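Local coordinates for protein actinorhodin polyketide putative beta-ketoacyl synthase 2 (Streptomyces coelicolor A3, PDB 1TQY) that serves as the chain length factor of the actinorhodin polyketide synthase, a ketosynthase-like subunit thought to help set how far the polyketide chain is extended, at residues 41-45 and 46-50; 197-201 and 202-206; 208-211 and 212-215; 369-372 and 373-377. All blocks are in the same frame, centred on the assembly; numbering follows the deposited sequence.

Contact 1 of 4, residues 41-45 and 46-50; sequences GPVTR and FDVSR
Beside the point where V43 meets V48, the chain bends round D47 OD1, a carboxylate oxygen gripped twice by S49. The hydroxyl S49 OG donates to D47 OD1 at 2.6 Å from the syn side, and S49 N donates to D47 OD1 at 3.2 Å from the anti side. The N-H angle of only 138° marks the second bond as bent. Both donors come from one face of the carboxylate, and the backbone bond two residues on defines an Asx turn.

Within the same bend V48 packs against V43. The two valines cross at about a right angle, with V43 CB just 3.3 Å from V48 CG1, tighter than usual carbon contact; V48 CG2 lies 3.2 Å from V43 O. F46 CG sits between its own backbone N and carbonyl carbon (chi1 56°), a torsion that turns one ring face to V43: V43 CG1 makes a CH-pi contact 4.1 Å from the F46 ring centroid and 26° off its normal.

R45 directs its guanidinium away from this cluster, into a salt bridge with E237. T44 N bonds Q58, a ligand of the bound sodium ion. V43 pairs with T54 just past strand 40-42, which forms a small antiparallel sheet with strand 55-57, while F46 meets W204 of helix 201-208 edge-to-face.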
loop_
_atom_site.group_PDB
_atom_site.type_symbol
_atom_site.label_atom_id
_atom_site.label_comp_id
_atom_site.label_asym_id
_atom_site.label_seq_id
_atom_site.Cartn_x
_atom_site.Cartn_y
_atom_site.Cartn_z
ATOM N N GLY B 41 17.443 -13.612 -19.571
ATOM C CA GLY B 41 17.333 -14.696 -20.517
ATOM C C GLY B 41 15.896 -14.988 -20.870
ATOM O O GLY B 41 14.973 -14.328 -20.375
ATOM N N PRO B 42 15.674 -15.965 -21.753
ATOM C CA PRO B 42 14.317 -16.320 -22.152
ATOM C C PRO B 42 13.453 -16.745 -20.962
ATOM O O PRO B 42 13.948 -17.310 -19.979
ATOM C CB PRO B 42 14.552 -17.452 -23.149
ATOM C CG PRO B 42 15.863 -17.048 -23.780
ATOM C CD PRO B 42 16.666 -16.680 -22.573
ATOM N N VAL B 43 12.162 -16.444 -21.053
ATOM C CA VAL B 43 11.226 -16.811 -20.009
ATOM C C VAL B 43 10.943 -18.286 -20.230
ATOM O O VAL B 43 10.677 -18.714 -21.356
ATOM C CB VAL B 43 9.905 -16.009 -20.112
ATOM C CG1 VAL B 43 8.921 -16.489 -19.058
ATOM C CG2 VAL B 43 10.186 -14.517 -19.914
ATOM N N THR B 44 11.016 -19.062 -19.154
ATOM C CA THR B 44 10.800 -20.498 -19.225
ATOM C C THR B 44 9.621 -20.917 -18.351
ATOM O O THR B 44 9.233 -22.085 -18.326
ATOM C CB THR B 44 12.077 -21.232 -18.787
ATOM O OG1 THR B 44 12.404 -20.870 -17.441
ATOM C CG2 THR B 44 13.247 -20.835 -19.683
ATOM N N ARG B 45 9.040 -19.946 -17.655
ATOM C CA ARG B 45 7.896 -20.202 -16.787
ATOM C C ARG B 45 6.693 -20.695 -17.586
ATOM O O ARG B 45 5.776 -21.295 -17.035
ATOM C CB ARG B 45 7.528 -18.927 -16.021
ATOM C CG ARG B 45 8.613 -18.438 -15.075
ATOM C CD ARG B 45 8.893 -19.470 -13.996
ATOM N NE ARG B 45 10.212 -19.293 -13.402
ATOM C CZ ARG B 45 10.470 -18.538 -12.342
ATOM N NH1 ARG B 45 9.486 -17.876 -11.738
ATOM N NH2 ARG B 45 11.715 -18.444 -11.891
ATOM N N PHE B 46 6.714 -20.433 -18.890
ATOM C CA PHE B 46 5.646 -20.831 -19.804
ATOM C C PHE B 46 6.187 -20.586 -21.211
ATOM O O PHE B 46 7.345 -20.213 -21.354
ATOM C CB PHE B 46 4.392 -19.996 -19.538
ATOM C CG PHE B 46 4.627 -18.519 -19.619
ATOM C CD1 PHE B 46 4.621 -17.874 -20.852
ATOM C CD2 PHE B 46 4.903 -17.781 -18.473
ATOM C CE1 PHE B 46 4.887 -16.512 -20.949
ATOM C CE2 PHE B 46 5.173 -16.417 -18.550
ATOM C CZ PHE B 46 5.165 -15.779 -19.799
ATOM N N ASP B 47 5.369 -20.792 -22.239
ATOM C CA ASP B 47 5.810 -20.609 -23.630
ATOM C C ASP B 47 5.730 -19.152 -24.105
ATOM O O ASP B 47 4.702 -18.733 -24.627
ATOM C CB ASP B 47 4.948 -21.486 -24.555
ATOM C CG ASP B 47 5.547 -21.653 -25.948
ATOM O OD1 ASP B 47 6.430 -20.854 -26.327
ATOM O OD2 ASP B 47 5.119 -22.580 -26.667
ATOM N N VAL B 48 6.812 -18.391 -23.944
ATOM C CA VAL B 48 6.831 -16.982 -24.361
ATOM C C VAL B 48 6.985 -16.731 -25.850
ATOM O O VAL B 48 6.826 -15.597 -26.304
ATOM C CB VAL B 48 7.973 -16.171 -23.703
ATOM C CG1 VAL B 48 7.546 -15.659 -22.365
ATOM C CG2 VAL B 48 9.232 -17.015 -23.612
ATOM N N SER B 49 7.314 -17.767 -26.612
ATOM C CA SER B 49 7.500 -17.613 -28.049
ATOM C C SER B 49 6.240 -17.095 -28.711
ATOM O O SER B 49 6.273 -16.644 -29.850
ATOM C CB SER B 49 7.857 -18.953 -28.686
ATOM O OG SER B 49 6.737 -19.827 -28.672
ATOM N N ARG B 50 5.118 -17.173 -28.014
ATOM C CA ARG B 50 3.886 -16.703 -28.613
ATOM C C ARG B 50 3.552 -15.264 -28.243
ATOM O O ARG B 50 2.501 -14.749 -28.609
ATOM C CB ARG B 50 2.743 -17.639 -28.241
ATOM C CG ARG B 50 2.584 -17.874 -26.756
ATOM C CD ARG B 50 1.829 -19.149 -26.506
ATOM N NE ARG B 50 0.494 -19.128 -27.117
ATOM C CZ ARG B 50 -0.432 -20.059 -26.899
ATOM N NH1 ARG B 50 -1.600 -19.988 -27.499
ATOM N NH2 ARG B 50 -0.187 -21.065 -26.076
#

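Contact 2 of 4, residues 197-201 and 202-206; sequences SALDP and WGWVS
The backbone passes from an extended D200 (psi 165°) straight into helix 201-208, whose first turn is closed by W204 N donating to D200 O at 2.8 Å and V205 N donating to P201 O at 3.0 Å. This is a helix N-terminus with an aspartate N-cap: D200 OD1 accepts from G203 N at 3.0 Å. The N-H points almost directly at the oxygen, 166°, yet G203 N stands above the carboxylate plane.

D200 can fold back in this way because CG lies between its backbone N and carbonyl carbon (chi1 66°). H121 ND1 also bonds D200 OD1, so the cap has a second hold from outside the helix. The glycine lets the carboxylate lie close, with D200 OD2 3.3 Å from G203 CA. Next to the cap, the end of L199 reaches the six-membered part of the W204 indole, L199 CD2 lying 4.0 Å from W204 CZ3; W204 NE1 is satisfied by A53 O. W202 extends the other way, toward F117, F124 and an aromatic residue of the partner chain.

W202 O, in the first turn, takes two bonds from S206, one turn on: S206 N reaches it as the regular helical donor, and S206 OG donates to W202 O at 2.8 Å from above the carbonyl plane.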
loop_
_atom_site.group_PDB
_atom_site.type_symbol
_atom_site.label_atom_id
_atom_site.label_comp_id
_atom_site.label_asym_id
_atom_site.label_seq_id
_atom_site.Cartn_x
_atom_site.Cartn_y
_atom_site.Cartn_z
ATOM N N SER B 197 7.128 -10.390 -8.466
ATOM C CA SER B 197 7.271 -11.485 -9.421
ATOM C C SER B 197 5.946 -11.586 -10.160
ATOM O O SER B 197 4.893 -11.699 -9.541
ATOM C CB SER B 197 7.554 -12.812 -8.723
ATOM O OG SER B 197 7.690 -13.836 -9.692
ATOM N N ALA B 198 5.994 -11.519 -11.481
ATOM C CA ALA B 198 4.784 -11.613 -12.275
ATOM C C ALA B 198 5.131 -12.373 -13.546
ATOM O O ALA B 198 4.892 -11.896 -14.657
ATOM C CB ALA B 198 4.272 -10.234 -12.607
ATOM N N LEU B 199 5.690 -13.565 -13.360
ATOM C CA LEU B 199 6.120 -14.402 -14.460
ATOM C C LEU B 199 5.172 -15.526 -14.843
ATOM O O LEU B 199 5.585 -16.671 -15.004
ATOM C CB LEU B 199 7.511 -14.967 -14.159
ATOM C CG LEU B 199 8.577 -13.892 -14.015
ATOM C CD1 LEU B 199 9.926 -14.537 -13.749
ATOM C CD2 LEU B 199 8.628 -13.057 -15.302
ATOM N N ASP B 200 3.898 -15.192 -14.974
ATOM C CA ASP B 200 2.890 -16.148 -15.393
ATOM C C ASP B 200 2.389 -15.513 -16.681
ATOM O O ASP B 200 2.653 -14.338 -16.930
ATOM C CB ASP B 200 1.749 -16.227 -14.386
ATOM C CG ASP B 200 0.972 -14.942 -14.309
ATOM O OD1 ASP B 200 -0.156 -14.875 -14.845
ATOM O OD2 ASP B 200 1.502 -13.978 -13.713
ATOM N N PRO B 201 1.657 -16.267 -17.513
ATOM C CA PRO B 201 1.163 -15.686 -18.765
ATOM C C PRO B 201 0.394 -14.363 -18.623
ATOM O O PRO B 201 0.641 -13.430 -19.380
ATOM C CB PRO B 201 0.295 -16.799 -19.336
ATOM C CG PRO B 201 0.941 -18.055 -18.790
ATOM C CD PRO B 201 1.228 -17.675 -17.373
ATOM N N TRP B 202 -0.536 -14.280 -17.671
ATOM C CA TRP B 202 -1.326 -13.058 -17.494
ATOM C C TRP B 202 -0.456 -11.909 -16.996
ATOM O O TRP B 202 -0.497 -10.801 -17.548
ATOM C CB TRP B 202 -2.488 -13.311 -16.524
ATOM C CG TRP B 202 -3.557 -12.222 -16.516
ATOM C CD1 TRP B 202 -3.698 -11.183 -17.405
ATOM C CD2 TRP B 202 -4.627 -12.090 -15.570
ATOM N NE1 TRP B 202 -4.790 -10.416 -17.064
ATOM C CE2 TRP B 202 -5.377 -10.946 -15.943
ATOM C CE3 TRP B 202 -5.026 -12.827 -14.441
ATOM C CZ2 TRP B 202 -6.506 -10.520 -15.226
ATOM C CZ3 TRP B 202 -6.160 -12.395 -13.724
ATOM C CH2 TRP B 202 -6.878 -11.253 -14.127
ATOM N N GLY B 203 0.342 -12.177 -15.963
ATOM C CA GLY B 203 1.229 -11.149 -15.442
ATOM C C GLY B 203 2.164 -10.649 -16.538
ATOM O O GLY B 203 2.488 -9.465 -16.607
ATOM N N TRP B 204 2.579 -11.556 -17.415
ATOM C CA TRP B 204 3.488 -11.222 -18.509
ATOM C C TRP B 204 2.843 -10.283 -19.534
ATOM O O TRP B 204 3.400 -9.236 -19.901
ATOM C CB TRP B 204 3.932 -12.504 -19.216
ATOM C CG TRP B 204 5.049 -12.277 -20.192
ATOM C CD1 TRP B 204 4.998 -12.414 -21.550
ATOM C CD2 TRP B 204 6.368 -11.815 -19.879
ATOM N NE1 TRP B 204 6.209 -12.060 -22.106
ATOM C CE2 TRP B 204 7.068 -11.689 -21.103
ATOM C CE3 TRP B 204 7.028 -11.494 -18.683
ATOM C CZ2 TRP B 204 8.393 -11.254 -21.168
ATOM C CZ3 TRP B 204 8.352 -11.062 -18.750
ATOM C CH2 TRP B 204 9.016 -10.946 -19.989
ATOM N N VAL B 205 1.663 -10.678 -19.985
ATOM C CA VAL B 205 0.891 -9.934 -20.959
ATOM C C VAL B 205 0.524 -8.570 -20.365
ATOM O O VAL B 205 0.502 -7.560 -21.069
ATOM C CB VAL B 205 -0.351 -10.831 -21.364
ATOM C CG1 VAL B 205 -1.669 -10.137 -21.123
ATOM C CG2 VAL B 205 -0.202 -11.297 -22.788
ATOM N N SER B 206 0.270 -8.547 -19.057
ATOM C CA SER B 206 -0.080 -7.316 -18.350
ATOM C C SER B 206 1.104 -6.340 -18.407
ATOM O O SER B 206 0.934 -5.150 -18.681
ATOM C CB SER B 206 -0.446 -7.637 -16.889
ATOM O OG SER B 206 -1.699 -8.325 -16.821
#

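Contact 3 of 4, residues 208-211 and 212-215; sequences IASG and RIST
The flat group at the centre is the peptide joining G211 to R212. On one face lies the R212 side chain, with R212 CG 3.5 Å from G211 C, and on the opposite face sits a bound water. The N-H of this peptide is taken by a serine hydroxyl: R212 N donates to S210 OG at 2.9 Å along a nearly straight line (164°).

A chi1 of 65°, with OG between the backbone N and carbonyl carbon, holds S210 OG where it can serve R212 N ahead and Q207 O behind. The water bridges the two sides of the turn, donating to I208 O at 2.9 Å and accepting from I213 N at 3.0 Å. I208 O also accepts from G211 N, so two donors, G211 N and the water, meet I208 O. G211 makes the reversal with positive phi (82°), a conformation that favours glycine. I213 then folds its chain inward: I213 CD1 comes within 3.5 Å of I208 N, and I213 CG1 lies 3.6 Å from S210 OG.

The turn is thus the exit from helix 201-208. Beyond it, R212 and S214 pair through their backbones with Y233, I213 rests on A53 and P235, and the chain runs on toward strand 238-246; R399 bonds S210 O.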
loop_
_atom_site.group_PDB
_atom_site.type_symbol
_atom_site.label_atom_id
_atom_site.label_comp_id
_atom_site.label_asym_id
_atom_site.label_seq_id
_atom_site.Cartn_x
_atom_site.Cartn_y
_atom_site.Cartn_z
ATOM N N ILE B 208 3.474 -6.386 -20.602
ATOM C CA ILE B 208 3.634 -5.966 -21.991
ATOM C C ILE B 208 2.698 -4.786 -22.285
ATOM O O ILE B 208 3.024 -3.923 -23.097
ATOM C CB ILE B 208 3.342 -7.118 -22.976
ATOM C CG1 ILE B 208 4.475 -8.159 -22.900
ATOM C CG2 ILE B 208 3.251 -6.575 -24.404
ATOM C CD1 ILE B 208 4.386 -9.222 -23.979
ATOM N N ALA B 209 1.535 -4.757 -21.629
ATOM C CA ALA B 209 0.582 -3.666 -21.834
ATOM C C ALA B 209 1.169 -2.326 -21.385
ATOM O O ALA B 209 0.643 -1.270 -21.723
ATOM C CB ALA B 209 -0.734 -3.937 -21.078
ATOM N N SER B 210 2.249 -2.363 -20.611
ATOM C CA SER B 210 2.883 -1.123 -20.160
ATOM C C SER B 210 3.299 -0.324 -21.374
ATOM O O SER B 210 3.326 0.905 -21.352
ATOM C CB SER B 210 4.139 -1.420 -19.356
ATOM O OG SER B 210 5.118 -2.038 -20.176
ATOM N N GLY B 211 3.645 -1.045 -22.434
ATOM C CA GLY B 211 4.093 -0.414 -23.660
ATOM C C GLY B 211 5.561 -0.065 -23.527
ATOM O O GLY B 211 6.129 0.591 -24.392
ATOM N N ARG B 212 6.196 -0.536 -22.460
ATOM C CA ARG B 212 7.603 -0.208 -22.238
ATOM C C ARG B 212 8.567 -1.379 -22.113
ATOM O O ARG B 212 9.738 -1.209 -21.765
ATOM C CB ARG B 212 7.705 0.688 -21.000
ATOM C CG ARG B 212 7.125 2.087 -21.223
ATOM C CD ARG B 212 6.976 2.883 -19.926
ATOM N NE ARG B 212 6.461 4.244 -20.165
ATOM C CZ ARG B 212 6.116 5.100 -19.203
ATOM N NH1 ARG B 212 6.227 4.753 -17.924
ATOM N NH2 ARG B 212 5.658 6.298 -19.519
ATOM N N ILE B 213 8.084 -2.571 -22.425
ATOM C CA ILE B 213 8.913 -3.757 -22.311
ATOM C C ILE B 213 9.695 -4.085 -23.580
ATOM O O ILE B 213 9.143 -4.094 -24.677
ATOM C CB ILE B 213 8.038 -4.923 -21.875
ATOM C CG1 ILE B 213 7.557 -4.621 -20.448
ATOM C CG2 ILE B 213 8.795 -6.232 -21.919
ATOM C CD1 ILE B 213 6.851 -5.748 -19.798
ATOM N N SER B 214 10.992 -4.332 -23.422
ATOM C CA SER B 214 11.845 -4.654 -24.553
ATOM C C SER B 214 11.431 -5.931 -25.256
ATOM O O SER B 214 11.105 -6.932 -24.613
ATOM C CB SER B 214 13.303 -4.790 -24.112
ATOM O OG SER B 214 14.077 -5.334 -25.165
ATOM N N THR B 215 11.441 -5.894 -26.585
ATOM C CA THR B 215 11.103 -7.071 -27.363
ATOM C C THR B 215 12.380 -7.676 -27.947
ATOM O O THR B 215 12.327 -8.467 -28.881
ATOM C CB THR B 215 10.125 -6.748 -28.520
ATOM O OG1 THR B 215 10.710 -5.771 -29.390
ATOM C CG2 THR B 215 8.796 -6.226 -27.975
HETATM O O HOH W 1 5.672 -3.164 -24.031
#

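Contact 4 of 4, residues 369-372 and 373-377; sequences TSVP and REYGI
With CG anti to its carbonyl carbon (chi1 -59°), Y375 turns its ring back so that one face meets P372, and V371 places CG1 anti to its backbone N (chi1 176°), aimed at Y375 and I377. The two rings run alongside each other in the same direction. P372 CG is 4.3 Å from the centroid of the Y375 ring and 25° off its normal, a CH-pi contact over the face, and P372 CD comes to 3.7 Å from Y375 CE2.

V371 CG1 fills the adjoining corner, 4.1 Å from Y375 CD2 and 3.9 Å from I377 CG1; it approaches the ring obliquely. The fold-back is fixed by a 3-10 turn in residues 373-375: Y375 N donates to P372 O at 3.0 Å, and G376 N donates to R373 O at 2.9 Å. R326 bonds the carbonyls of R373 and E374 from outside. The Y375 and I377 side chains rest on helix 310-324, just before strand 378-379.

Chemically, this is a CH-pi contact of proline on tyrosine, accompanied by one bent backbone bond. The C-H groups of P372, of which CD is bonded to the amide nitrogen and so probably the more polarised, lie against the electron-rich ring, so dispersion with perhaps a weak electrostatic part should hold them.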
loop_
_atom_site.group_PDB
_atom_site.type_symbol
_atom_site.label_atom_id
_atom_site.label_comp_id
_atom_site.label_asym_id
_atom_site.label_seq_id
_atom_site.Cartn_x
_atom_site.Cartn_y
_atom_site.Cartn_z
ATOM N N THR B 369 26.787 0.636 -24.168
ATOM C CA THR B 369 28.068 0.860 -24.832
ATOM C C THR B 369 28.185 2.278 -25.377
ATOM O O THR B 369 29.288 2.802 -25.484
ATOM C CB THR B 369 28.285 -0.122 -25.997
ATOM O OG1 THR B 369 27.224 0.034 -26.948
ATOM C CG2 THR B 369 28.301 -1.558 -25.490
ATOM N N SER B 370 27.068 2.905 -25.749
ATOM C CA SER B 370 27.151 4.284 -26.244
ATOM C C SER B 370 26.069 5.193 -25.684
ATOM O O SER B 370 24.886 5.065 -25.996
ATOM C CB SER B 370 27.152 4.340 -27.785
ATOM O OG SER B 370 25.921 3.937 -28.350
ATOM N N VAL B 371 26.504 6.117 -24.840
ATOM C CA VAL B 371 25.607 7.064 -24.209
ATOM C C VAL B 371 25.563 8.366 -25.014
ATOM O O VAL B 371 26.598 8.990 -25.254
ATOM C CB VAL B 371 26.069 7.369 -22.763
ATOM C CG1 VAL B 371 25.184 8.427 -22.129
ATOM C CG2 VAL B 371 26.040 6.084 -21.939
ATOM N N PRO B 372 24.363 8.771 -25.465
ATOM C CA PRO B 372 24.167 9.998 -26.242
ATOM C C PRO B 372 24.677 11.220 -25.486
ATOM O O PRO B 372 24.398 11.383 -24.292
ATOM C CB PRO B 372 22.657 10.059 -26.421
ATOM C CG PRO B 372 22.250 8.629 -26.413
ATOM C CD PRO B 372 23.110 8.011 -25.342
ATOM N N ARG B 373 25.410 12.081 -26.187
ATOM C CA ARG B 373 25.949 13.312 -25.606
ATOM C C ARG B 373 24.800 14.113 -24.997
ATOM O O ARG B 373 24.972 14.841 -24.014
ATOM C CB ARG B 373 26.660 14.121 -26.710
ATOM C CG ARG B 373 26.982 15.586 -26.372
ATOM C CD ARG B 373 27.863 15.714 -25.141
ATOM N NE ARG B 373 28.100 17.107 -24.747
ATOM C CZ ARG B 373 28.917 17.946 -25.381
ATOM N NH1 ARG B 373 29.586 17.538 -26.454
ATOM N NH2 ARG B 373 29.076 19.188 -24.938
ATOM N N GLU B 374 23.620 13.959 -25.590
ATOM C CA GLU B 374 22.414 14.646 -25.140
ATOM C C GLU B 374 22.181 14.458 -23.638
ATOM O O GLU B 374 21.885 15.415 -22.923
ATOM C CB GLU B 374 21.202 14.119 -25.929
ATOM C CG GLU B 374 19.855 14.747 -25.565
ATOM C CD GLU B 374 18.663 13.909 -26.034
ATOM O OE1 GLU B 374 18.712 13.365 -27.162
ATOM O OE2 GLU B 374 17.667 13.805 -25.277
ATOM N N TYR B 375 22.324 13.226 -23.154
ATOM C CA TYR B 375 22.097 12.949 -21.729
ATOM C C TYR B 375 23.069 13.644 -20.784
ATOM O O TYR B 375 22.760 13.874 -19.607
ATOM C CB TYR B 375 22.118 11.435 -21.469
ATOM C CG TYR B 375 21.082 10.666 -22.265
ATOM C CD1 TYR B 375 19.985 11.320 -22.831
ATOM C CD2 TYR B 375 21.170 9.283 -22.415
ATOM C CE1 TYR B 375 19.003 10.621 -23.524
ATOM C CE2 TYR B 375 20.185 8.575 -23.105
ATOM C CZ TYR B 375 19.105 9.259 -23.654
ATOM O OH TYR B 375 18.115 8.568 -24.313
ATOM N N GLY B 376 24.254 13.959 -21.297
ATOM C CA GLY B 376 25.256 14.631 -20.489
ATOM C C GLY B 376 25.501 13.978 -19.140
ATOM O O GLY B 376 25.426 14.639 -18.113
ATOM N N ILE B 377 25.793 12.682 -19.122
ATOM C CA ILE B 377 26.037 12.018 -17.852
ATOM C C ILE B 377 27.347 11.248 -17.853
ATOM O O ILE B 377 27.832 10.826 -18.902
ATOM C CB ILE B 377 24.909 11.035 -17.487
ATOM C CG1 ILE B 377 24.798 9.948 -18.552
ATOM C CG2 ILE B 377 23.592 11.789 -17.348
ATOM C CD1 ILE B 377 23.787 8.869 -18.204
#

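Contacts 1, 2, 3 and 4 follow one another in series along the chain, all within the ketosynthase range. The first three form a cluster: the centre of contact 2 lies about 11 Å from that of contact 1 and about 12 Å from that of contact 3, while contacts 1 and 3 are about 15 Å apart, centre to centre. Helix 201-208 connects them: contact 2 is its start, contact 3 its exit, and contact 1 packs on its flank, where F46 CZ lies 3.5 Å from W204 CG. Partner-chain residues touch all three, placing this cluster at the subunit interface. Contact 4 stands apart, its centre about 23 to 33 Å from theirs, beside helix 310-324 and without a partner-chain contact.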